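Local coordinates for protein omega transaminase (PDB 5LHA) that probably catalyses the reversible transfer of amino groups between amines and keto acceptors such as pyruvate, with pyridoxal phosphate and pyridoxamine phosphate as the alternating cofactor forms, at residues 43-47 with 437-442; 54-59 with 420-424; 71-77 with 343-347; 96-102 with 333-339; 110-115 with 285-291. All coordinates share one frame; numbering follows the deposited sequence.

In the fold
Contacts 1 and 2 have centres about 10 Å apart and share one mixed sheet, where strands 46-49 and 54-57 are neighbours; backbone bonds of Asn-45 with Asp-57 and Ile-47 with Met-55 join them. Contacts 3 and 4 both use helix 335-350, their centres about 14 Å apart. Contact 5 packs a loop against strand 288-291 of the other mixed sheet, on the opposite side of the chain's centre from contact 2 and about 33 Å from it, centre to centre. The side chains of Arg-424 in contact 2, His-334 in contact 4 and Leu-291 in contact 5 lie about 6, 9 and 10 Å, respectively, from a bound PMP. Contacts 2 and 4 both touch the second subunit.

Contact 1. Residues 43-47 with 437-442; sequences DGNYI and TLTRDE
Asn-45 reaches residues 437-442 through its amide nitrogen, which donates to two acceptors: ND2 lies 3.0 Å from Thr-437 OG1 and 3.3 Å from Glu-442 OE1. Both partners sit close to the amide plane, and the bond to the carboxylate is the straighter one, 161° at the hydrogen. Beside it, Tyr-46 CE1 comes within 3.7 Å of Glu-442 OE2 at an oblique angle. Waters fill in the rest: one joins Asn-45 OD1 to Thr-437 OG1, another links Asn-45 N to Glu-442 OE2, and a third connects Tyr-46 OH with Asp-441 OD2.

Two local motifs position these groups. A type II' turn from Asp-43 to Tyr-46, with Gly-44 at positive phi, presents Asn-45. On the other side Thr-439 and Glu-442 form a capping box: Glu-442 N donates to Thr-439 OG1, and Thr-439 N returns a bond to Glu-442 OE1 at 3.1 Å, from the face opposite that used by Asn-45 ND2. With an alanine here in place of Glu-442, Thr-439 N and Asn-45 ND2 would probably each be left without this acceptor, weakening the tie between turn and helix. Buried among N-H donors at a helix start, the carboxylate is likely to stay ionised.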
# COMPACT_ATOMS: atom_id res chain seq x y z
N ASP A 43 -45.68 10.62 -5.17
CA ASP A 43 -46.71 10.61 -4.14
C ASP A 43 -47.08 9.16 -3.83
O ASP A 43 -47.39 8.39 -4.74
CB ASP A 43 -47.93 11.40 -4.62
CG ASP A 43 -48.94 11.65 -3.53
OD1 ASP A 43 -48.82 12.68 -2.84
OD2 ASP A 43 -49.83 10.81 -3.36
N GLY A 44 -47.04 8.80 -2.55
CA GLY A 44 -47.30 7.42 -2.19
C GLY A 44 -46.19 6.54 -2.73
O GLY A 44 -45.01 6.81 -2.51
N ASN A 45 -46.57 5.47 -3.43
CA ASN A 45 -45.62 4.58 -4.08
C ASN A 45 -45.59 4.79 -5.60
O ASN A 45 -45.15 3.91 -6.34
CB ASN A 45 -45.92 3.12 -3.74
CG ASN A 45 -45.76 2.81 -2.24
OD1 ASN A 45 -45.14 3.58 -1.51
ND2 ASN A 45 -46.31 1.69 -1.79
N TYR A 46 -46.04 5.96 -6.07
CA TYR A 46 -46.09 6.28 -7.49
C TYR A 46 -45.24 7.50 -7.78
O TYR A 46 -45.07 8.38 -6.93
CB TYR A 46 -47.54 6.52 -7.96
CG TYR A 46 -48.38 5.27 -8.06
CD1 TYR A 46 -49.00 4.73 -6.94
CD2 TYR A 46 -48.55 4.62 -9.28
CE1 TYR A 46 -49.76 3.58 -7.03
CE2 TYR A 46 -49.30 3.46 -9.38
CZ TYR A 46 -49.92 2.95 -8.25
OH TYR A 46 -50.68 1.79 -8.36
N ILE A 47 -44.67 7.54 -8.99
CA ILE A 47 -43.93 8.70 -9.48
C ILE A 47 -44.40 9.03 -10.89
O ILE A 47 -44.90 8.18 -11.62
CB ILE A 47 -42.40 8.49 -9.46
CG1 ILE A 47 -42.01 7.32 -10.36
CG2 ILE A 47 -41.92 8.24 -8.04
CD1 ILE A 47 -40.60 6.82 -10.18
N THR A 437 -44.46 -0.14 2.07
CA THR A 437 -45.91 -0.04 2.15
C THR A 437 -46.62 -0.72 0.98
O THR A 437 -47.84 -0.62 0.90
CB THR A 437 -46.33 1.42 2.25
OG1 THR A 437 -45.84 2.14 1.11
CG2 THR A 437 -45.79 2.05 3.54
N LEU A 438 -45.88 -1.40 0.10
CA LEU A 438 -46.47 -2.08 -1.05
C LEU A 438 -47.63 -2.97 -0.63
O LEU A 438 -47.56 -3.67 0.38
CB LEU A 438 -45.42 -2.91 -1.76
CG LEU A 438 -45.80 -3.42 -3.15
CD1 LEU A 438 -45.55 -2.34 -4.18
CD2 LEU A 438 -45.03 -4.67 -3.49
N THR A 439 -48.71 -2.93 -1.40
CA THR A 439 -49.89 -3.72 -1.12
C THR A 439 -49.94 -4.96 -2.01
O THR A 439 -49.15 -5.11 -2.95
CB THR A 439 -51.16 -2.88 -1.30
OG1 THR A 439 -51.29 -2.51 -2.68
CG2 THR A 439 -51.08 -1.63 -0.46
N ARG A 440 -50.87 -5.87 -1.69
CA ARG A 440 -51.16 -6.98 -2.59
C ARG A 440 -51.44 -6.47 -4.00
O ARG A 440 -50.87 -6.97 -4.98
CB ARG A 440 -52.38 -7.76 -2.08
CG ARG A 440 -52.18 -8.58 -0.82
CD ARG A 440 -53.38 -9.50 -0.65
NE ARG A 440 -53.32 -10.34 0.54
CZ ARG A 440 -54.35 -11.04 1.00
NH1 ARG A 440 -55.51 -10.99 0.36
NH2 ARG A 440 -54.23 -11.79 2.08
N ASP A 441 -52.32 -5.47 -4.10
CA ASP A 441 -52.71 -4.90 -5.38
C ASP A 441 -51.50 -4.41 -6.17
O ASP A 441 -51.32 -4.77 -7.34
CB ASP A 441 -53.71 -3.76 -5.13
CG ASP A 441 -53.63 -2.66 -6.16
OD1 ASP A 441 -54.10 -2.89 -7.30
OD2 ASP A 441 -53.11 -1.57 -5.83
N GLU A 442 -50.66 -3.58 -5.55
CA GLU A 442 -49.50 -3.07 -6.26
C GLU A 442 -48.53 -4.19 -6.61
O GLU A 442 -47.91 -4.16 -7.68
CB GLU A 442 -48.81 -1.99 -5.44
CG GLU A 442 -49.63 -0.75 -5.20
CD GLU A 442 -49.04 0.13 -4.12
OE1 GLU A 442 -48.35 -0.40 -3.23
OE2 GLU A 442 -49.26 1.36 -4.16
O HOH W 1 -49.45 4.12 -3.69
O HOH W 2 -47.02 4.47 0.37
O HOH W 3 -52.13 1.23 -6.03

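Contact 2. Residues 54-59 with 420-424; sequences RMLDGV and GVLVR
Val-59 lies over the backbone of 422-424: its CG2 is 3.4 Å from Leu-422 O and 3.6 Å from Val-423 CA, while CG1 rests 3.8 Å from Arg-424 CB. The valine crosses the extended arginine at about a right angle, against the aliphatic part of that chain. If an alanine stood in place of Val-59, both methyls would go, and a gap would probably open beside Leu-422 and along the Arg-424 stem, giving that stem more room to move. Further back, Met-55 and Leu-422 run side by side, Met-55 CG lying 4.1 Å from Leu-422 CB, on one face of the sheet, whereas Leu-56 and Val-421 meet on the other, toward helix 440-457.

Between these layers the backbones pair. Leu-56 N donates to Gly-420 O at 2.7 Å, and Leu-422 N answers to Leu-56 O at 3.0 Å. Gly-58 passes close by; a CB there would fall 2.5 Å from Leu-422 O, so a side chain would clash. At the polar edge Asp-57 bonds to Tyr-88 of the second subunit and to His-69. Gly-420, in a Schellman motif, ends the helix before it. Alternate bonds from Leu-56 to the residues flanking Val-421 are the signature of a parallel bridge, here splicing N-terminal and C-terminal parts of the chain into one mixed sheet of this fold type I enzyme, with the Arg-424 side chain about 6 Å from a bound PMP.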
# COMPACT_ATOMS: atom_id res chain seq x y z
N ARG A 54 -47.40 8.15 -15.42
CA ARG A 54 -47.37 7.70 -14.04
C ARG A 54 -46.94 6.24 -13.97
O ARG A 54 -47.39 5.41 -14.77
CB ARG A 54 -48.75 7.87 -13.40
CG ARG A 54 -48.95 7.15 -12.07
CD ARG A 54 -50.37 7.39 -11.55
NE ARG A 54 -51.35 6.48 -12.14
CZ ARG A 54 -52.14 5.68 -11.43
NH1 ARG A 54 -52.09 5.67 -10.11
NH2 ARG A 54 -53.00 4.87 -12.06
N MET A 55 -46.06 5.92 -13.02
CA MET A 55 -45.55 4.56 -12.90
C MET A 55 -45.37 4.20 -11.43
O MET A 55 -44.99 5.04 -10.61
CB MET A 55 -44.22 4.41 -13.67
CG MET A 55 -43.07 5.23 -13.11
SD MET A 55 -42.02 6.00 -14.38
CE MET A 55 -42.82 7.59 -14.58
N LEU A 56 -45.66 2.94 -11.11
CA LEU A 56 -45.37 2.45 -9.77
C LEU A 56 -43.86 2.46 -9.55
O LEU A 56 -43.09 2.02 -10.41
CB LEU A 56 -45.92 1.04 -9.58
CG LEU A 56 -45.93 0.47 -8.15
CD1 LEU A 56 -46.77 1.33 -7.22
CD2 LEU A 56 -46.42 -0.97 -8.13
N ASP A 57 -43.45 2.94 -8.39
CA ASP A 57 -42.02 3.10 -8.09
C ASP A 57 -41.48 1.77 -7.57
O ASP A 57 -41.23 1.59 -6.37
CB ASP A 57 -41.80 4.23 -7.10
CG ASP A 57 -40.33 4.56 -6.93
OD1 ASP A 57 -39.52 4.03 -7.71
OD2 ASP A 57 -39.99 5.32 -6.02
N GLY A 58 -41.31 0.83 -8.49
CA GLY A 58 -40.80 -0.49 -8.14
C GLY A 58 -39.38 -0.52 -7.63
O GLY A 58 -38.94 -1.57 -7.16
N VAL A 59 -38.65 0.60 -7.73
CA VAL A 59 -37.28 0.69 -7.21
C VAL A 59 -37.22 1.40 -5.86
O VAL A 59 -36.18 1.35 -5.19
CB VAL A 59 -36.36 1.39 -8.24
CG1 VAL A 59 -34.90 1.09 -7.96
CG2 VAL A 59 -36.71 0.96 -9.64
N GLY A 420 -46.10 0.75 -16.91
CA GLY A 420 -46.47 1.48 -15.70
C GLY A 420 -45.70 1.14 -14.44
O GLY A 420 -46.15 1.50 -13.36
N VAL A 421 -44.56 0.45 -14.55
CA VAL A 421 -43.80 0.04 -13.37
C VAL A 421 -42.32 0.26 -13.64
O VAL A 421 -41.75 -0.36 -14.54
CB VAL A 421 -44.05 -1.42 -12.97
CG1 VAL A 421 -43.20 -1.80 -11.78
CG2 VAL A 421 -45.51 -1.65 -12.64
N LEU A 422 -41.68 1.12 -12.85
CA LEU A 422 -40.24 1.35 -12.97
C LEU A 422 -39.49 0.31 -12.16
O LEU A 422 -39.73 0.16 -10.96
CB LEU A 422 -39.86 2.76 -12.50
CG LEU A 422 -38.38 3.09 -12.71
CD1 LEU A 422 -37.98 2.98 -14.18
CD2 LEU A 422 -38.02 4.45 -12.16
N VAL A 423 -38.60 -0.43 -12.82
CA VAL A 423 -37.71 -1.40 -12.19
C VAL A 423 -36.29 -1.08 -12.62
O VAL A 423 -36.05 -0.22 -13.48
CB VAL A 423 -38.08 -2.86 -12.52
CG1 VAL A 423 -39.49 -3.15 -12.04
CG2 VAL A 423 -37.97 -3.10 -14.01
N ARG A 424 -35.32 -1.78 -12.03
CA ARG A 424 -33.91 -1.38 -12.11
C ARG A 424 -33.02 -2.46 -12.71
O ARG A 424 -32.81 -3.51 -12.08
CB ARG A 424 -33.42 -1.00 -10.71
CG ARG A 424 -32.06 -0.33 -10.67
CD ARG A 424 -31.55 -0.24 -9.24
NE ARG A 424 -30.16 0.19 -9.18
CZ ARG A 424 -29.43 0.22 -8.06
NH1 ARG A 424 -29.97 -0.16 -6.90
NH2 ARG A 424 -28.17 0.61 -8.10

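Contact 3. Residues 71-77 with 343-347; sequences RASVKAA and AVLDI
Arg-71, at the N-cap of helix 72-85, folds its chain back through three successive turns (chi1 to chi3 all between -60° and -70°), which brings the guanidinium over Ile-347. The two side chains approach from opposite directions, and Ile-347 CD1 lies beneath one face of the guanidinium, offset toward its rim, 3.5 Å from Arg-71 NH2. The isoleucine's CG2 backs the same group, 3.7 Å from Arg-71 NH1. The polar rim of the group is used elsewhere: NH1 donates to Ile-67 O, and NH2 forms a salt bridge with Glu-351, so the apolar contact falls to the flat side of an already tethered group.

Two residues on, Ser-73 OG passes 3.6 Å from the same Ile-347 CD1. Val-74 then divides its two branches among three residues of the other helix. Val-74 CG1, anti to the backbone nitrogen (chi1 -176°), meets Val-344 CG2 at 4.0 Å. The other branch, Val-74 CG2, fits between Ile-347 CD1 at 3.9 Å and Ala-343 CB at 4.0 Å.

These residues belong to a nearly antiparallel helix pair, joining helix 72-85 to helix 335-350: the axes of segments 72-77 and 343-347 run 159° apart in direction and approach to 9.6 Å. Val-74 and Ala-343 have the nearest CA atoms across it, and the three contact residues of the second helix, Ala-343, Val-344 and Ile-347, lie on one stripe of its surface.

One turn after Val-74, Ala-77 brings its CB to 4.0 Å from Ala-343 CB, methyl to methyl, and also packs on Ala-339 O.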
# COMPACT_ATOMS: atom_id res chain seq x y z
N ARG A 71 -45.11 11.86 2.49
CA ARG A 71 -45.75 11.63 3.79
C ARG A 71 -45.83 12.94 4.57
O ARG A 71 -44.80 13.57 4.84
CB ARG A 71 -44.99 10.57 4.58
CG ARG A 71 -45.02 9.17 3.98
CD ARG A 71 -46.44 8.60 3.91
NE ARG A 71 -47.02 8.33 5.22
CZ ARG A 71 -47.01 7.15 5.83
NH1 ARG A 71 -46.44 6.10 5.25
NH2 ARG A 71 -47.56 7.01 7.03
N ALA A 72 -47.05 13.34 4.96
CA ALA A 72 -47.26 14.65 5.57
C ALA A 72 -46.52 14.79 6.89
O ALA A 72 -45.83 15.78 7.13
CB ALA A 72 -48.76 14.91 5.75
N SER A 73 -46.64 13.78 7.77
CA SER A 73 -46.02 13.85 9.09
C SER A 73 -44.51 14.10 9.01
O SER A 73 -43.95 14.85 9.82
CB SER A 73 -46.31 12.56 9.86
OG SER A 73 -45.74 11.44 9.21
N VAL A 74 -43.82 13.42 8.09
CA VAL A 74 -42.38 13.62 7.90
C VAL A 74 -42.09 15.02 7.37
O VAL A 74 -41.14 15.68 7.80
CB VAL A 74 -41.81 12.53 6.98
CG1 VAL A 74 -40.29 12.67 6.86
CG2 VAL A 74 -42.18 11.15 7.50
N LYS A 75 -42.87 15.47 6.38
CA LYS A 75 -42.70 16.84 5.89
C LYS A 75 -42.92 17.86 7.00
O LYS A 75 -42.23 18.88 7.06
CB LYS A 75 -43.64 17.11 4.71
CG LYS A 75 -43.39 16.28 3.46
CD LYS A 75 -44.27 16.74 2.31
CE LYS A 75 -45.71 16.99 2.74
NZ LYS A 75 -46.62 17.25 1.58
N ALA A 76 -43.91 17.61 7.87
CA ALA A 76 -44.17 18.51 9.00
C ALA A 76 -43.02 18.50 10.00
O ALA A 76 -42.69 19.54 10.59
CB ALA A 76 -45.48 18.13 9.69
N ALA A 77 -42.41 17.34 10.24
CA ALA A 77 -41.27 17.27 11.15
C ALA A 77 -40.10 18.11 10.64
O ALA A 77 -39.47 18.84 11.41
CB ALA A 77 -40.83 15.82 11.34
N ALA A 343 -39.45 10.84 12.74
CA ALA A 343 -40.78 10.65 12.17
C ALA A 343 -40.83 9.39 11.32
O ALA A 343 -41.84 8.68 11.31
CB ALA A 343 -41.18 11.87 11.34
N VAL A 344 -39.75 9.10 10.61
CA VAL A 344 -39.72 7.93 9.74
C VAL A 344 -39.76 6.65 10.56
O VAL A 344 -40.50 5.71 10.24
CB VAL A 344 -38.50 8.00 8.80
CG1 VAL A 344 -38.28 6.67 8.09
CG2 VAL A 344 -38.69 9.10 7.78
N LEU A 345 -38.99 6.59 11.65
CA LEU A 345 -38.97 5.38 12.47
C LEU A 345 -40.33 5.12 13.11
O LEU A 345 -40.74 3.96 13.27
CB LEU A 345 -37.92 5.51 13.57
CG LEU A 345 -36.49 5.64 13.07
CD1 LEU A 345 -35.54 5.80 14.25
CD2 LEU A 345 -36.14 4.43 12.25
N ASP A 346 -41.04 6.18 13.47
CA ASP A 346 -42.38 6.03 14.03
C ASP A 346 -43.30 5.31 13.05
O ASP A 346 -44.02 4.38 13.42
CB ASP A 346 -42.92 7.39 14.45
CG ASP A 346 -42.18 7.95 15.66
OD1 ASP A 346 -41.47 7.18 16.32
OD2 ASP A 346 -42.33 9.15 15.97
N ILE A 347 -43.29 5.73 11.78
CA ILE A 347 -44.14 5.07 10.78
C ILE A 347 -43.73 3.61 10.61
O ILE A 347 -44.59 2.73 10.49
CB ILE A 347 -44.07 5.84 9.44
CG1 ILE A 347 -44.77 7.19 9.56
CG2 ILE A 347 -44.70 5.02 8.31
CD1 ILE A 347 -44.50 8.13 8.41

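Contact 4. Residues 96-102 with 333-339; sequences HPRVFDL and GHPTACA
His-96 lays one face of its ring on Pro-335, whose CG stands 3.6 Å from the ring centroid and 15° off its normal, a CH-pi contact. Val-99 CG1, one turn along its own helix, covers the opposite face, so the imidazole is sandwiched. At the ring's edge NE2 reaches Gly-333 O at 2.7 Å, but the angle of 125° at the hydrogen makes this a weak bond. Gly-333 has positive phi, and a CB there would come 3.2 Å from Val-99 CG2.

Further along, Arg-98 CB packs 3.9 Å from Cys-338 CB. Its guanidinium turns away to Asp-101 OD2, gripping that one oxygen side-on through NE, at 3.0 Å, and NH2, both near the guanidinium plane; NH1 forms a salt bridge with Glu-84. Leu-102 CD2 closes the row, 3.9 Å from Cys-338 SG.

His-334 faces the other way: ND1 makes weak capping bonds to the first N-H groups of its helix, and NE2 bonds to Gly-298 O of the second subunit. The first turns of the two helices, 97-102 and 335-339, run side by side, 37° apart in direction, at the subunit interface, consistent with fold type I transaminases, whose cofactor sites lie between two subunits.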
# COMPACT_ATOMS: atom_id res chain seq x y z
N HIS A 96 -26.91 19.49 20.36
CA HIS A 96 -28.23 20.06 20.20
C HIS A 96 -29.24 18.96 20.50
O HIS A 96 -28.88 17.78 20.48
CB HIS A 96 -28.44 20.62 18.78
CG HIS A 96 -28.24 19.60 17.70
ND1 HIS A 96 -29.21 18.70 17.34
CD2 HIS A 96 -27.18 19.36 16.89
CE1 HIS A 96 -28.75 17.93 16.37
NE2 HIS A 96 -27.53 18.31 16.07
N PRO A 97 -30.50 19.31 20.77
CA PRO A 97 -31.43 18.28 21.28
C PRO A 97 -31.67 17.11 20.34
O PRO A 97 -31.70 15.96 20.81
CB PRO A 97 -32.71 19.08 21.56
CG PRO A 97 -32.22 20.44 21.88
CD PRO A 97 -31.04 20.67 20.97
N ARG A 98 -31.82 17.35 19.03
CA ARG A 98 -32.27 16.31 18.11
C ARG A 98 -31.28 15.15 18.03
O ARG A 98 -31.69 14.01 17.80
CB ARG A 98 -32.50 16.88 16.71
CG ARG A 98 -33.68 17.83 16.59
CD ARG A 98 -35.03 17.19 16.91
NE ARG A 98 -35.34 17.20 18.34
CZ ARG A 98 -35.63 18.29 19.04
NH1 ARG A 98 -35.63 19.48 18.46
NH2 ARG A 98 -35.90 18.19 20.33
N VAL A 99 -29.98 15.42 18.16
CA VAL A 99 -28.98 14.36 18.08
C VAL A 99 -29.03 13.47 19.33
O VAL A 99 -28.80 12.25 19.24
CB VAL A 99 -27.58 14.95 17.84
CG1 VAL A 99 -27.15 15.84 18.97
CG2 VAL A 99 -26.58 13.84 17.68
N PHE A 100 -29.32 14.04 20.49
CA PHE A 100 -29.60 13.23 21.67
C PHE A 100 -30.76 12.28 21.40
O PHE A 100 -30.66 11.07 21.65
CB PHE A 100 -29.94 14.12 22.86
CG PHE A 100 -28.76 14.73 23.53
CD1 PHE A 100 -28.35 16.01 23.18
CD2 PHE A 100 -28.09 14.06 24.53
CE1 PHE A 100 -27.28 16.59 23.80
CE2 PHE A 100 -27.01 14.64 25.16
CZ PHE A 100 -26.60 15.91 24.80
N ASP A 101 -31.86 12.81 20.87
CA ASP A 101 -33.08 12.03 20.74
C ASP A 101 -32.86 10.79 19.88
O ASP A 101 -33.22 9.68 20.28
CB ASP A 101 -34.19 12.90 20.13
CG ASP A 101 -34.52 14.11 20.97
OD1 ASP A 101 -34.24 14.10 22.19
OD2 ASP A 101 -35.09 15.08 20.42
N LEU A 102 -32.24 10.97 18.70
CA LEU A 102 -32.07 9.87 17.76
C LEU A 102 -31.01 8.87 18.23
O LEU A 102 -31.16 7.66 18.00
CB LEU A 102 -31.70 10.43 16.38
CG LEU A 102 -31.59 9.44 15.22
CD1 LEU A 102 -32.89 8.67 15.06
CD2 LEU A 102 -31.22 10.15 13.93
N GLY A 333 -25.01 14.34 12.69
CA GLY A 333 -26.05 14.71 13.64
C GLY A 333 -26.92 15.86 13.21
O GLY A 333 -27.51 16.53 14.07
N HIS A 334 -27.02 16.12 11.91
CA HIS A 334 -27.76 17.24 11.36
C HIS A 334 -29.17 17.32 11.96
O HIS A 334 -29.92 16.33 11.90
CB HIS A 334 -27.83 17.09 9.83
CG HIS A 334 -28.30 18.32 9.11
ND1 HIS A 334 -29.62 18.71 9.07
CD2 HIS A 334 -27.62 19.26 8.41
CE1 HIS A 334 -29.74 19.82 8.38
NE2 HIS A 334 -28.53 20.18 7.97
N PRO A 335 -29.54 18.44 12.57
CA PRO A 335 -30.83 18.49 13.29
C PRO A 335 -32.01 18.21 12.39
O PRO A 335 -32.92 17.48 12.79
CB PRO A 335 -30.85 19.91 13.87
CG PRO A 335 -29.44 20.36 13.90
CD PRO A 335 -28.71 19.64 12.81
N THR A 336 -32.04 18.77 11.18
CA THR A 336 -33.17 18.49 10.31
C THR A 336 -33.20 17.01 9.94
O THR A 336 -34.27 16.38 9.97
CB THR A 336 -33.13 19.38 9.07
OG1 THR A 336 -32.96 20.74 9.47
CG2 THR A 336 -34.42 19.24 8.27
N ALA A 337 -32.03 16.43 9.66
CA ALA A 337 -31.96 15.01 9.32
C ALA A 337 -32.47 14.15 10.46
O ALA A 337 -33.26 13.23 10.24
CB ALA A 337 -30.52 14.63 8.96
N CYS A 338 -32.04 14.44 11.68
CA CYS A 338 -32.49 13.65 12.82
C CYS A 338 -34.00 13.74 12.99
O CYS A 338 -34.69 12.72 13.10
CB CYS A 338 -31.77 14.13 14.08
SG CYS A 338 -29.99 13.82 14.07
N ALA A 339 -34.53 14.97 12.97
CA ALA A 339 -35.97 15.20 13.10
C ALA A 339 -36.77 14.37 12.11
O ALA A 339 -37.79 13.77 12.46
CB ALA A 339 -36.28 16.69 12.92

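Contact 5. Residues 110-115 with 285-291; sequences FAQERM and APDILCL
Met-115 and Phe-110 form the tight part of this contact, both packed on Leu-289. The methionine bends at chi2 (-58°), bringing CE in toward strand 288-291 and its lead-in, where CE lies 3.5 Å from Pro-286 O, 3.6 Å from Asp-287 O and 3.7 Å from Leu-289 CG. Phe-110 offers its ring to two leucines of the strand. Leu-289 CD1 stands over one face, 4.1 Å from the centroid and 20° off the normal, a CH-pi contact displaced toward the rim, while Leu-291 CD1 approaches Phe-110 CE2 obliquely at 3.9 Å. No hydrogen bond crosses between the segments; the contact is van der Waals packing, including the methyl of Met-115 against two backbone carbonyl oxygens.

The outer end is looser. Glu-113 touches chiefly with its aliphatic stem, CG being 4.0 Å from Ala-285 CA; its carboxylate forms a salt bridge with Arg-280. Gln-112 merely brushes Ala-285 through its backbone oxygen, and the exposed Arg-114 keeps NH2 5.2 Å from Asp-287 OD1, beyond direct contact. Asp-287 is tied inward instead, to Arg-251, Asn-308 and the backbone of Leu-261.

Strand 303-308 separates strands 115-121 and 288-291 in the sheet order, so the two segments meet through side chains rather than as paired strands. This seven-stranded sheet, with 303-308 antiparallel to its neighbours, is the hallmark of the large domain of fold type I PLP enzymes; just past Leu-291 comes Lys-293, which lines the PMP pocket.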
# COMPACT_ATOMS: atom_id res chain seq x y z
N PHE A 110 -31.86 -1.20 19.06
CA PHE A 110 -30.90 -2.27 18.84
C PHE A 110 -30.19 -2.66 20.13
O PHE A 110 -29.00 -2.97 20.14
CB PHE A 110 -29.90 -1.87 17.76
CG PHE A 110 -30.55 -1.41 16.49
CD1 PHE A 110 -31.43 -2.23 15.81
CD2 PHE A 110 -30.28 -0.15 15.97
CE1 PHE A 110 -32.03 -1.81 14.64
CE2 PHE A 110 -30.87 0.27 14.80
CZ PHE A 110 -31.74 -0.56 14.13
N ALA A 111 -30.93 -2.64 21.25
CA ALA A 111 -30.37 -3.16 22.49
C ALA A 111 -30.11 -4.65 22.36
O ALA A 111 -29.13 -5.16 22.92
CB ALA A 111 -31.32 -2.87 23.65
N GLN A 112 -30.96 -5.36 21.62
CA GLN A 112 -30.74 -6.77 21.35
C GLN A 112 -29.34 -7.04 20.82
O GLN A 112 -28.78 -8.11 21.05
CB GLN A 112 -31.79 -7.28 20.37
CG GLN A 112 -31.67 -8.75 20.01
CD GLN A 112 -32.77 -9.24 19.08
OE1 GLN A 112 -32.60 -10.24 18.39
NE2 GLN A 112 -33.90 -8.54 19.08
N GLU A 113 -28.76 -6.07 20.11
CA GLU A 113 -27.40 -6.18 19.61
C GLU A 113 -26.39 -5.44 20.49
O GLU A 113 -25.24 -5.27 20.08
CB GLU A 113 -27.32 -5.69 18.17
CG GLU A 113 -28.09 -6.57 17.17
CD GLU A 113 -29.59 -6.49 17.34
OE1 GLU A 113 -30.09 -5.41 17.72
OE2 GLU A 113 -30.27 -7.51 17.12
N ARG A 114 -26.81 -5.02 21.69
CA ARG A 114 -25.94 -4.36 22.67
C ARG A 114 -25.21 -3.15 22.07
O ARG A 114 -24.11 -2.80 22.48
CB ARG A 114 -24.94 -5.35 23.29
CG ARG A 114 -24.37 -4.91 24.65
CD ARG A 114 -23.38 -5.92 25.27
NE ARG A 114 -22.71 -6.77 24.28
CZ ARG A 114 -21.70 -6.39 23.50
NH1 ARG A 114 -21.22 -5.16 23.57
NH2 ARG A 114 -21.17 -7.24 22.63
N MET A 115 -25.83 -2.50 21.08
CA MET A 115 -25.28 -1.27 20.53
C MET A 115 -25.28 -0.18 21.59
O MET A 115 -26.27 0.01 22.30
CB MET A 115 -26.09 -0.82 19.31
CG MET A 115 -25.94 -1.69 18.07
SD MET A 115 -24.23 -1.85 17.50
CE MET A 115 -24.25 -3.53 16.88
N ALA A 285 -26.08 -11.12 16.31
CA ALA A 285 -25.70 -9.79 16.78
C ALA A 285 -24.31 -9.47 16.25
O ALA A 285 -23.32 -10.05 16.72
CB ALA A 285 -25.71 -9.73 18.30
N PRO A 286 -24.18 -8.58 15.27
CA PRO A 286 -22.85 -8.15 14.83
C PRO A 286 -22.25 -7.15 15.82
O PRO A 286 -22.89 -6.71 16.76
CB PRO A 286 -23.12 -7.50 13.47
CG PRO A 286 -24.52 -7.00 13.59
CD PRO A 286 -25.26 -7.97 14.48
N ASP A 287 -20.98 -6.82 15.59
CA ASP A 287 -20.31 -5.85 16.45
C ASP A 287 -20.63 -4.42 16.04
O ASP A 287 -20.68 -3.54 16.90
CB ASP A 287 -18.79 -6.07 16.42
CG ASP A 287 -18.37 -7.41 17.02
OD1 ASP A 287 -18.35 -7.53 18.26
OD2 ASP A 287 -18.07 -8.35 16.25
N ILE A 288 -20.84 -4.16 14.74
CA ILE A 288 -21.08 -2.83 14.20
C ILE A 288 -22.23 -2.88 13.20
O ILE A 288 -22.36 -3.85 12.45
CB ILE A 288 -19.81 -2.27 13.51
CG1 ILE A 288 -18.65 -2.17 14.51
CG2 ILE A 288 -20.09 -0.90 12.88
CD1 ILE A 288 -17.34 -1.81 13.87
N LEU A 289 -23.08 -1.85 13.22
CA LEU A 289 -24.15 -1.67 12.24
C LEU A 289 -23.88 -0.43 11.40
O LEU A 289 -23.52 0.62 11.94
CB LEU A 289 -25.52 -1.50 12.91
CG LEU A 289 -26.02 -2.66 13.76
CD1 LEU A 289 -27.35 -2.28 14.39
CD2 LEU A 289 -26.14 -3.91 12.89
N CYS A 290 -24.04 -0.57 10.08
CA CYS A 290 -24.01 0.54 9.12
C CYS A 290 -25.40 0.79 8.55
O CYS A 290 -26.00 -0.12 7.95
CB CYS A 290 -23.01 0.26 8.00
SG CYS A 290 -21.29 -0.01 8.50
N LEU A 291 -25.92 2.01 8.72
CA LEU A 291 -27.28 2.36 8.30
C LEU A 291 -27.34 3.64 7.48
O LEU A 291 -26.58 4.59 7.71
CB LEU A 291 -28.21 2.52 9.50
CG LEU A 291 -28.37 1.33 10.43
CD1 LEU A 291 -28.86 1.81 11.79
CD2 LEU A 291 -29.35 0.34 9.82